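Protein-tyrosine-phosphatase (Shewanella sp., PDB 2Z72) probably hydrolyses phosphate esters of tyrosine, as a cold-active protein tyrosine phosphatase built on a calcineurin-like fold with two zinc ions in its metal centre. Local coordinates at residues M109-D114 and W127-L132; D99-F104 and D133-D138; D65-I70 and G140-L145. One frame throughout, in Å; residues are numbered along the deposited sequence.

Contact 1 (M109-D114 and W127-L132). With ZN (zinc ion), chain B; ZN (zinc ion), chain C.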
loop_
_atom_site.group_PDB
_atom_site.type_symbol
_atom_site.label_atom_id
_atom_site.label_comp_id
_atom_site.label_asym_id
_atom_site.label_seq_id
_atom_site.Cartn_x
_atom_site.Cartn_y
_atom_site.Cartn_z
ATOM N N MET A 109 -10.754 2.745 -1.984
ATOM C CA MET A 109 -9.439 3.015 -2.481
ATOM C C MET A 109 -8.606 1.744 -2.415
ATOM O O MET A 109 -8.627 1.082 -1.374
ATOM C CB MET A 109 -8.742 4.093 -1.595
ATOM C CG MET A 109 -7.290 4.274 -1.933
ATOM S SD MET A 109 -6.459 5.528 -0.923
ATOM C CE MET A 109 -7.126 6.994 -1.575
ATOM N N VAL A 110 -7.868 1.418 -3.460
ATOM C CA VAL A 110 -6.921 0.322 -3.427
ATOM C C VAL A 110 -5.533 0.951 -3.621
ATOM O O VAL A 110 -5.246 1.489 -4.684
ATOM C CB VAL A 110 -7.149 -0.746 -4.490
ATOM C CG1 VAL A 110 -6.236 -1.916 -4.238
ATOM C CG2 VAL A 110 -8.620 -1.207 -4.492
ATOM N N MET A 111 -4.724 0.888 -2.587
ATOM C CA MET A 111 -3.315 1.294 -2.715
ATOM C C MET A 111 -2.501 0.020 -2.790
ATOM O O MET A 111 -2.362 -0.698 -1.805
ATOM C CB MET A 111 -2.902 2.169 -1.509
ATOM C CG MET A 111 -1.404 2.516 -1.591
ATOM S SD MET A 111 -0.896 3.809 -0.439
ATOM C CE MET A 111 -1.633 5.251 -1.183
ATOM N N THR A 112 -2.022 -0.296 -3.982
ATOM C CA THR A 112 -1.439 -1.616 -4.257
ATOM C C THR A 112 0.023 -1.731 -3.849
ATOM O O THR A 112 0.836 -2.262 -4.626
ATOM C CB THR A 112 -1.622 -2.006 -5.732
ATOM O OG1 THR A 112 -1.063 -1.036 -6.577
ATOM C CG2 THR A 112 -3.123 -2.077 -6.105
ATOM N N GLY A 113 0.357 -1.285 -2.631
ATOM C CA GLY A 113 1.679 -1.543 -2.062
ATOM C C GLY A 113 2.715 -0.446 -2.248
ATOM O O GLY A 113 2.529 0.558 -2.924
ATOM N N ASP A 114 3.825 -0.673 -1.565
ATOM C CA ASP A 114 5.067 0.119 -1.684
ATOM C C ASP A 114 4.933 1.538 -1.224
ATOM O O ASP A 114 5.342 2.509 -1.856
ATOM C CB ASP A 114 5.669 0.024 -3.090
ATOM C CG ASP A 114 6.505 -1.212 -3.311
ATOM O OD1 ASP A 114 7.211 -1.214 -4.426
ATOM O OD2 ASP A 114 6.477 -2.143 -2.502
ATOM N N TRP A 127 1.026 7.105 8.564
ATOM C CA TRP A 127 -0.000 7.592 9.486
ATOM C C TRP A 127 -1.162 8.230 8.738
ATOM O O TRP A 127 -2.292 8.187 9.238
ATOM C CB TRP A 127 0.594 8.529 10.551
ATOM C CG TRP A 127 1.423 7.808 11.552
ATOM C CD1 TRP A 127 2.757 7.858 11.753
ATOM C CD2 TRP A 127 0.899 6.869 12.519
ATOM N NE1 TRP A 127 3.105 7.029 12.774
ATOM C CE2 TRP A 127 1.997 6.410 13.273
ATOM C CE3 TRP A 127 -0.381 6.380 12.845
ATOM C CZ2 TRP A 127 1.858 5.490 14.301
ATOM C CZ3 TRP A 127 -0.514 5.466 13.864
ATOM C CH2 TRP A 127 0.589 5.027 14.587
ATOM N N PHE A 128 -0.912 8.860 7.605
ATOM C CA PHE A 128 -1.967 9.378 6.790
ATOM C C PHE A 128 -2.855 8.232 6.319
ATOM O O PHE A 128 -4.089 8.345 6.390
ATOM C CB PHE A 128 -1.396 10.153 5.595
ATOM C CG PHE A 128 -2.445 10.531 4.573
ATOM C CD1 PHE A 128 -3.363 11.532 4.802
ATOM C CD2 PHE A 128 -2.495 9.852 3.380
ATOM C CE1 PHE A 128 -4.327 11.851 3.867
ATOM C CE2 PHE A 128 -3.467 10.171 2.438
ATOM C CZ PHE A 128 -4.374 11.190 2.663
ATOM N N MET A 129 -2.265 7.163 5.836
ATOM C CA MET A 129 -3.066 6.029 5.328
ATOM C C MET A 129 -3.810 5.332 6.449
ATOM O O MET A 129 -4.919 4.834 6.197
ATOM C CB MET A 129 -2.186 5.090 4.526
ATOM C CG MET A 129 -1.681 5.627 3.199
ATOM S SD MET A 129 -2.969 6.241 2.103
ATOM C CE MET A 129 -3.890 4.734 1.845
ATOM N N TYR A 130 -3.244 5.284 7.652
ATOM C CA TYR A 130 -3.927 4.716 8.814
ATOM C C TYR A 130 -5.184 5.536 9.106
ATOM O O TYR A 130 -6.287 5.028 9.280
ATOM C CB TYR A 130 -2.930 4.694 9.932
ATOM C CG TYR A 130 -3.350 4.136 11.275
ATOM C CD1 TYR A 130 -4.156 4.872 12.128
ATOM C CD2 TYR A 130 -2.941 2.902 11.724
ATOM C CE1 TYR A 130 -4.555 4.395 13.363
ATOM C CE2 TYR A 130 -3.286 2.407 12.970
ATOM C CZ TYR A 130 -4.091 3.175 13.781
ATOM O OH TYR A 130 -4.477 2.760 15.055
ATOM N N GLN A 131 -5.024 6.864 9.193
ATOM C CA GLN A 131 -6.170 7.732 9.427
ATOM C C GLN A 131 -7.189 7.578 8.294
ATOM O O GLN A 131 -8.401 7.499 8.557
ATOM C CB GLN A 131 -5.697 9.187 9.563
ATOM C CG GLN A 131 -6.807 10.171 9.718
ATOM C CD GLN A 131 -6.199 11.510 10.087
ATOM O OE1 GLN A 131 -6.012 12.349 9.190
ATOM N NE2 GLN A 131 -5.881 11.732 11.343
ATOM N N LEU A 132 -6.738 7.526 7.046
ATOM C CA LEU A 132 -7.682 7.431 5.921
ATOM C C LEU A 132 -8.447 6.135 6.009
ATOM O O LEU A 132 -9.656 6.087 5.666
ATOM C CB LEU A 132 -6.847 7.555 4.645
ATOM C CG LEU A 132 -7.696 7.989 3.474
ATOM C CD1 LEU A 132 -8.003 9.500 3.569
ATOM C CD2 LEU A 132 -6.998 7.698 2.169
HETATM ZN ZN ZN B . 7.677 0.282 -5.925
HETATM ZN ZN ZN C . 7.415 -2.948 -5.902
HETATM O O HOH W 1 8.116 1.467 -7.624
HETATM O O HOH W 2 8.337 -1.412 -6.701
#

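Contact 2 (D99-F104 and D133-D138)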
loop_
_atom_site.group_PDB
_atom_site.type_symbol
_atom_site.label_atom_id
_atom_site.label_comp_id
_atom_site.label_asym_id
_atom_site.label_seq_id
_atom_site.Cartn_x
_atom_site.Cartn_y
_atom_site.Cartn_z
ATOM N N ASP A 99 -9.767 19.771 4.544
ATOM C CA ASP A 99 -9.056 19.509 5.793
ATOM C C ASP A 99 -8.100 18.343 5.639
ATOM O O ASP A 99 -7.409 17.869 6.583
ATOM C CB ASP A 99 -10.175 19.264 6.834
ATOM C CG ASP A 99 -10.993 20.523 7.069
ATOM O OD1 ASP A 99 -12.227 20.449 7.190
ATOM O OD2 ASP A 99 -10.394 21.630 7.174
ATOM N N GLY A 100 -8.034 17.698 4.466
ATOM C CA GLY A 100 -7.171 16.528 4.290
ATOM C C GLY A 100 -7.790 15.176 4.637
ATOM O O GLY A 100 -7.068 14.167 4.772
ATOM N N ASN A 101 -9.111 15.171 4.804
ATOM C CA ASN A 101 -9.804 14.008 5.320
ATOM C C ASN A 101 -10.509 13.316 4.137
ATOM O O ASN A 101 -10.872 13.949 3.136
ATOM C CB ASN A 101 -10.820 14.457 6.372
ATOM C CG ASN A 101 -10.082 15.083 7.564
ATOM O OD1 ASN A 101 -9.033 14.599 7.954
ATOM N ND2 ASN A 101 -10.672 16.106 8.088
ATOM N N TRP A 102 -10.774 12.032 4.307
ATOM C CA TRP A 102 -11.497 11.231 3.330
ATOM C C TRP A 102 -12.777 11.989 2.861
ATOM O O TRP A 102 -13.593 12.421 3.712
ATOM C CB TRP A 102 -11.964 9.945 3.922
ATOM C CG TRP A 102 -12.725 8.959 3.110
ATOM C CD1 TRP A 102 -14.107 8.821 3.137
ATOM C CD2 TRP A 102 -12.237 7.987 2.209
ATOM N NE1 TRP A 102 -14.446 7.808 2.296
ATOM C CE2 TRP A 102 -13.348 7.265 1.711
ATOM C CE3 TRP A 102 -10.991 7.620 1.746
ATOM C CZ2 TRP A 102 -13.188 6.229 0.812
ATOM C CZ3 TRP A 102 -10.815 6.581 0.857
ATOM C CH2 TRP A 102 -11.939 5.891 0.399
ATOM N N ALA A 103 -12.947 12.061 1.530
ATOM C CA ALA A 103 -14.066 12.708 0.928
ATOM C C ALA A 103 -14.666 11.821 -0.159
ATOM O O ALA A 103 -15.395 12.313 -1.014
ATOM C CB ALA A 103 -13.671 14.076 0.333
ATOM N N PHE A 104 -14.356 10.550 -0.151
ATOM C CA PHE A 104 -14.731 9.639 -1.231
ATOM C C PHE A 104 -15.944 8.808 -0.891
ATOM O O PHE A 104 -16.279 7.890 -1.637
ATOM C CB PHE A 104 -13.486 8.811 -1.621
ATOM C CG PHE A 104 -13.519 8.179 -2.989
ATOM C CD1 PHE A 104 -13.739 8.913 -4.134
ATOM C CD2 PHE A 104 -13.275 6.802 -3.116
ATOM C CE1 PHE A 104 -13.746 8.274 -5.386
ATOM C CE2 PHE A 104 -13.301 6.178 -4.342
ATOM C CZ PHE A 104 -13.506 6.924 -5.519
ATOM N N ASP A 133 -7.795 5.046 6.408
ATOM C CA ASP A 133 -8.449 3.739 6.585
ATOM C C ASP A 133 -9.624 3.893 7.521
ATOM O O ASP A 133 -10.767 3.478 7.232
ATOM C CB ASP A 133 -7.350 2.784 7.053
ATOM C CG ASP A 133 -7.618 1.290 7.118
ATOM O OD1 ASP A 133 -8.778 0.856 6.864
ATOM O OD2 ASP A 133 -6.658 0.567 7.455
ATOM N N GLN A 134 -9.424 4.498 8.699
ATOM C CA GLN A 134 -10.479 4.705 9.653
ATOM C C GLN A 134 -11.558 5.631 9.103
ATOM O O GLN A 134 -12.757 5.338 9.252
ATOM C CB GLN A 134 -9.925 5.228 10.981
ATOM C CG GLN A 134 -11.041 5.414 12.004
ATOM C CD GLN A 134 -11.707 4.099 12.440
ATOM O OE1 GLN A 134 -11.139 3.318 13.162
ATOM N NE2 GLN A 134 -12.912 3.801 12.029
ATOM N N GLN A 135 -11.168 6.743 8.483
ATOM C CA GLN A 135 -12.148 7.666 7.973
ATOM C C GLN A 135 -13.030 7.049 6.866
ATOM O O GLN A 135 -14.229 7.323 6.826
ATOM C CB GLN A 135 -11.457 8.924 7.428
ATOM C CG GLN A 135 -10.797 9.760 8.531
ATOM C CD GLN A 135 -10.036 10.931 7.958
ATOM O OE1 GLN A 135 -9.691 10.940 6.773
ATOM N NE2 GLN A 135 -9.781 11.942 8.790
ATOM N N ALA A 136 -12.403 6.253 6.001
ATOM C CA ALA A 136 -13.153 5.607 4.926
ATOM C C ALA A 136 -14.201 4.666 5.556
ATOM O O ALA A 136 -15.359 4.694 5.170
ATOM C CB ALA A 136 -12.242 4.884 3.990
ATOM N N ARG A 137 -13.781 3.880 6.531
ATOM C CA ARG A 137 -14.717 2.993 7.206
ATOM C C ARG A 137 -15.856 3.756 7.814
ATOM O O ARG A 137 -17.015 3.361 7.699
ATOM C CB ARG A 137 -13.955 2.128 8.243
ATOM C CG ARG A 137 -14.802 1.079 8.895
ATOM C CD ARG A 137 -14.007 0.083 9.696
ATOM N NE ARG A 137 -14.850 -0.782 10.512
ATOM C CZ ARG A 137 -14.439 -1.925 11.024
ATOM N NH1 ARG A 137 -13.227 -2.405 10.791
ATOM N NH2 ARG A 137 -15.239 -2.667 11.784
ATOM N N ASP A 138 -15.567 4.865 8.493
ATOM C CA ASP A 138 -16.625 5.672 9.112
ATOM C C ASP A 138 -17.594 6.196 8.088
ATOM O O ASP A 138 -18.769 6.423 8.439
ATOM C CB ASP A 138 -16.021 6.851 9.869
ATOM C CG ASP A 138 -15.314 6.365 11.147
ATOM O OD1 ASP A 138 -14.509 7.218 11.656
ATOM O OD2 ASP A 138 -15.472 5.260 11.646
HETATM O O HOH W 3 -7.086 11.884 6.516
#

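Contact 3 (D65-I70 and G140-L145)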
loop_
_atom_site.group_PDB
_atom_site.type_symbol
_atom_site.label_atom_id
_atom_site.label_comp_id
_atom_site.label_asym_id
_atom_site.label_seq_id
_atom_site.Cartn_x
_atom_site.Cartn_y
_atom_site.Cartn_z
ATOM N N ASP A 65 -10.998 -10.340 1.093
ATOM C CA ASP A 65 -10.196 -10.070 -0.096
ATOM C C ASP A 65 -11.040 -10.017 -1.382
ATOM O O ASP A 65 -10.414 -9.870 -2.443
ATOM C CB ASP A 65 -9.016 -11.036 -0.218
ATOM C CG ASP A 65 -9.404 -12.490 -0.319
ATOM O OD1 ASP A 65 -8.617 -13.334 0.139
ATOM O OD2 ASP A 65 -10.516 -12.752 -0.875
ATOM N N THR A 66 -12.350 -10.176 -1.298
ATOM C CA THR A 66 -13.223 -10.227 -2.452
ATOM C C THR A 66 -14.448 -9.429 -2.155
ATOM O O THR A 66 -14.994 -9.563 -1.046
ATOM C CB THR A 66 -13.570 -11.701 -2.774
ATOM O OG1 THR A 66 -12.368 -12.387 -3.103
ATOM C CG2 THR A 66 -14.550 -11.794 -3.902
ATOM N N TYR A 67 -14.898 -8.586 -3.093
ATOM C CA TYR A 67 -15.969 -7.652 -2.912
ATOM C C TYR A 67 -16.834 -7.581 -4.195
ATOM O O TYR A 67 -16.282 -7.606 -5.316
ATOM C CB TYR A 67 -15.487 -6.188 -2.621
ATOM C CG TYR A 67 -14.669 -6.183 -1.357
ATOM C CD1 TYR A 67 -15.283 -5.838 -0.160
ATOM C CD2 TYR A 67 -13.315 -6.552 -1.318
ATOM C CE1 TYR A 67 -14.597 -5.834 1.020
ATOM C CE2 TYR A 67 -12.645 -6.608 -0.129
ATOM C CZ TYR A 67 -13.278 -6.222 1.048
ATOM O OH TYR A 67 -12.638 -6.255 2.268
ATOM N N LEU A 68 -18.118 -7.487 -4.012
ATOM C CA LEU A 68 -19.078 -7.350 -5.084
ATOM C C LEU A 68 -19.818 -6.037 -4.956
ATOM O O LEU A 68 -20.066 -5.552 -3.841
ATOM C CB LEU A 68 -20.188 -8.367 -4.925
ATOM C CG LEU A 68 -20.033 -9.869 -4.909
ATOM C CD1 LEU A 68 -21.361 -10.636 -4.688
ATOM C CD2 LEU A 68 -19.396 -10.186 -6.239
ATOM N N GLY A 69 -20.255 -5.507 -6.084
ATOM C CA GLY A 69 -21.173 -4.393 -6.084
ATOM C C GLY A 69 -20.666 -3.062 -5.613
ATOM O O GLY A 69 -21.413 -2.238 -5.106
ATOM N N ILE A 70 -19.370 -2.836 -5.788
ATOM C CA ILE A 70 -18.747 -1.572 -5.334
ATOM C C ILE A 70 -18.833 -0.530 -6.446
ATOM O O ILE A 70 -18.246 -0.684 -7.533
ATOM C CB ILE A 70 -17.307 -1.820 -4.853
ATOM C CG1 ILE A 70 -17.231 -2.917 -3.776
ATOM C CG2 ILE A 70 -16.708 -0.526 -4.359
ATOM C CD1 ILE A 70 -18.156 -2.786 -2.598
ATOM N N GLY A 140 -18.492 4.521 5.430
ATOM C CA GLY A 140 -19.090 3.458 4.639
ATOM C C GLY A 140 -18.334 2.995 3.416
ATOM O O GLY A 140 -18.837 2.194 2.655
ATOM N N GLY A 141 -17.117 3.524 3.241
ATOM C CA GLY A 141 -16.202 3.114 2.192
ATOM C C GLY A 141 -15.085 2.270 2.790
ATOM O O GLY A 141 -15.179 1.751 3.906
ATOM N N MET A 142 -14.008 2.161 2.011
ATOM C CA MET A 142 -12.895 1.344 2.456
ATOM C C MET A 142 -11.599 1.819 1.843
ATOM O O MET A 142 -11.580 2.177 0.653
ATOM C CB MET A 142 -13.017 -0.141 2.081
ATOM C CG MET A 142 -14.117 -0.908 2.772
ATOM S SD MET A 142 -14.087 -2.676 2.436
ATOM C CE MET A 142 -12.847 -3.183 3.662
ATOM N N VAL A 143 -10.503 1.717 2.625
ATOM C CA VAL A 143 -9.178 1.702 2.053
ATOM C C VAL A 143 -8.651 0.280 2.145
ATOM O O VAL A 143 -8.640 -0.339 3.214
ATOM C CB VAL A 143 -8.222 2.622 2.871
ATOM C CG1 VAL A 143 -6.783 2.438 2.440
ATOM C CG2 VAL A 143 -8.670 4.067 2.778
ATOM N N HIS A 144 -8.221 -0.233 1.010
ATOM C CA HIS A 144 -7.515 -1.484 0.880
ATOM C C HIS A 144 -6.045 -1.146 0.681
ATOM O O HIS A 144 -5.615 -0.786 -0.404
ATOM C CB HIS A 144 -7.988 -2.290 -0.333
ATOM C CG HIS A 144 -9.450 -2.536 -0.335
ATOM N ND1 HIS A 144 -10.047 -3.618 0.312
ATOM C CD2 HIS A 144 -10.447 -1.838 -0.938
ATOM C CE1 HIS A 144 -11.310 -3.518 0.063
ATOM N NE2 HIS A 144 -11.631 -2.442 -0.670
ATOM N N LEU A 145 -5.264 -1.250 1.781
ATOM C CA LEU A 145 -3.823 -1.100 1.646
ATOM C C LEU A 145 -3.263 -2.493 1.424
ATOM O O LEU A 145 -3.371 -3.336 2.324
ATOM C CB LEU A 145 -3.200 -0.526 2.895
ATOM C CG LEU A 145 -1.668 -0.447 2.886
ATOM C CD1 LEU A 145 -1.133 0.321 1.676
ATOM C CD2 LEU A 145 -1.182 0.154 4.174
#

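Contact 1 (M109-D114 and W127-L132)
In the beta-alpha-beta unit made by strand 108-111, helix 122-138 and strand 142-145, Met109 and Met111 of the first strand, which runs on into the loop carrying the zinc ligand Asp114, pack against Met129 and Leu132 of the helix. Strand and helix run nearly antiparallel, at 152°, with their axes 11.9 Å apart, a gap bridged by long flexible side chains. Both strand methionines carry CG anti to the backbone N (chi1 171° for Met109), reach straight out toward the helix and bend only at the last torsion. Met129 instead folds at chi2 and chi3, which sets its methyl CE against both strand methionines and its SD against Met111 CE. Met111 CE lies 3.7 Å from Met129 SD, the two chains crossing obliquely, while Met109 SD meets Met129 CE at 3.9 Å from about a right angle. Met109 CE also approaches Leu132 CD2, although Leu132 is modelled in two conformations and this touch is the less certain one. Val143 of the following strand closes over Met129 and Leu132.

Beyond Met111 the chain makes an inverse gamma turn centred on Thr112, with a weak bond from Gly113 N to Met111 O, and then delivers Asp114 to the metals. Asp114 OD1 bridges both zinc ions, at 2.2 Å from the chain B ion and 2.3 Å from the chain C ion. Asp78, His80 and two waters complete the first ion's shell; Asn149, His207, His286 and the shared water 2 complete the second. Asp114 OD2 is held by the backbone N of His150. No hydrogen bond links strand to helix: four buried apolar side chains meet without directional bonds, and shape and close fit set their positions, while the polar ligand Asp114 lies further along the chain, away from this layer.

Contact 2 (D99-F104 and D133-D138)
Gln135 on helix 122-138 grips the loop 99-104 through both ends of its amide, while Trp102 of that loop lies flat against the next helical residue, Ala136. Gln135 NE2 donates to Asn101 OD1 at 2.9 Å; the partner lies near the plane of the glutamine amide but the donor sits well above the asparagine carbonyl plane, and the two amides stand almost perpendicular, at 89°. Gln135 OE1 accepts the backbone N-H of Trp102 at 2.9 Å in a nearly straight bond (172°), again from above the carbonyl plane. Water 3 lies within hydrogen-bonding distance of both Gln135 OE1 (2.8 Å) and Gly100 O (2.9 Å), though it has more acceptors near it than protons to give. Two further donors of the loop have acceptors outside these segments: Asn101 N in Asp97 OD2 and Trp102 NE1 in Gly105 O.

The indole itself is sandwiched. Ala136 CB stands 3.4 Å from the centroid of the six-membered ring of Trp102, only 8° off the normal, a CH-pi contact, and Phe104 CB covers the opposite face toward the rim. Replacing Trp102 by alanine removes the indole, which would probably leave a gap between Ala136 and Phe104 CB and deprive Gly105 O of its N-H partner. The contact fastens the connection between helix 83-92 and strand 108-111 onto the helix of the neighbouring beta-alpha-beta crossover, with Val143 and Leu132 also touching the indole, on the helical flank of the layered alpha/beta fold of calcineurin-like phosphoesterases.

Contact 3 (D65-I70 and G140-L145)
The backbones of Tyr67, on strand 66-67, and of Met142 and His144, on strand 142-145, exchange no hydrogen bonds, and all three residues direct CB toward the opposite segment. The strands belong to different sheets, so this is side-chain packing between the two layers of the beta sandwich at the heart of the calcineurin-like fold. Tyr67, with CG beside its backbone N (chi1 -60°), lays one side of its ring against both side chains of strand 142-145, with His144 over the CE2 part of the face. Met142 comes from the opposite direction: in the conformer described, one of two modelled, its SD lies near CE1, 4.4 Å from the Tyr67 ring centroid and oblique to the face, a Met-aromatic contact. The Tyr67 hydroxyl has its own partner in Pro64 O, to which it is hydrogen-bonded.

His144 slides past Tyr67 and turns its edge to the phenol face in an offset edge-to-face pair, centroids 4.8 Å apart and planes at 68°. A hydrogen bond between His144 NE2 and His108 ND1 limits the rotation of the imidazole. The closest touch of the two rings is Tyr67 CE2 to His144 CE1, 3.4 Å.

In the fold
The three contacts are nested along the chain: 109-114 with 127-132 lies inside the loop closed by 99-104 with 133-138, and both inside that closed by 65-70 with 140-145. Their centres lie about 11 Å (contacts 1 and 2), 13 Å (1 and 3) and 14 Å (2 and 3) apart. Contacts 1 and 2 share helix 122-138, and strand 142-145 follows it directly, pairing in parallel with strand 108-111. Contact 1 thus joins sheet to helix, contact 2 fixes a loop to that helix, and contact 3 reaches across to the other sheet. Together they illustrate how a layered fold is built round a strand whose C-terminal end leads to a metal ligand.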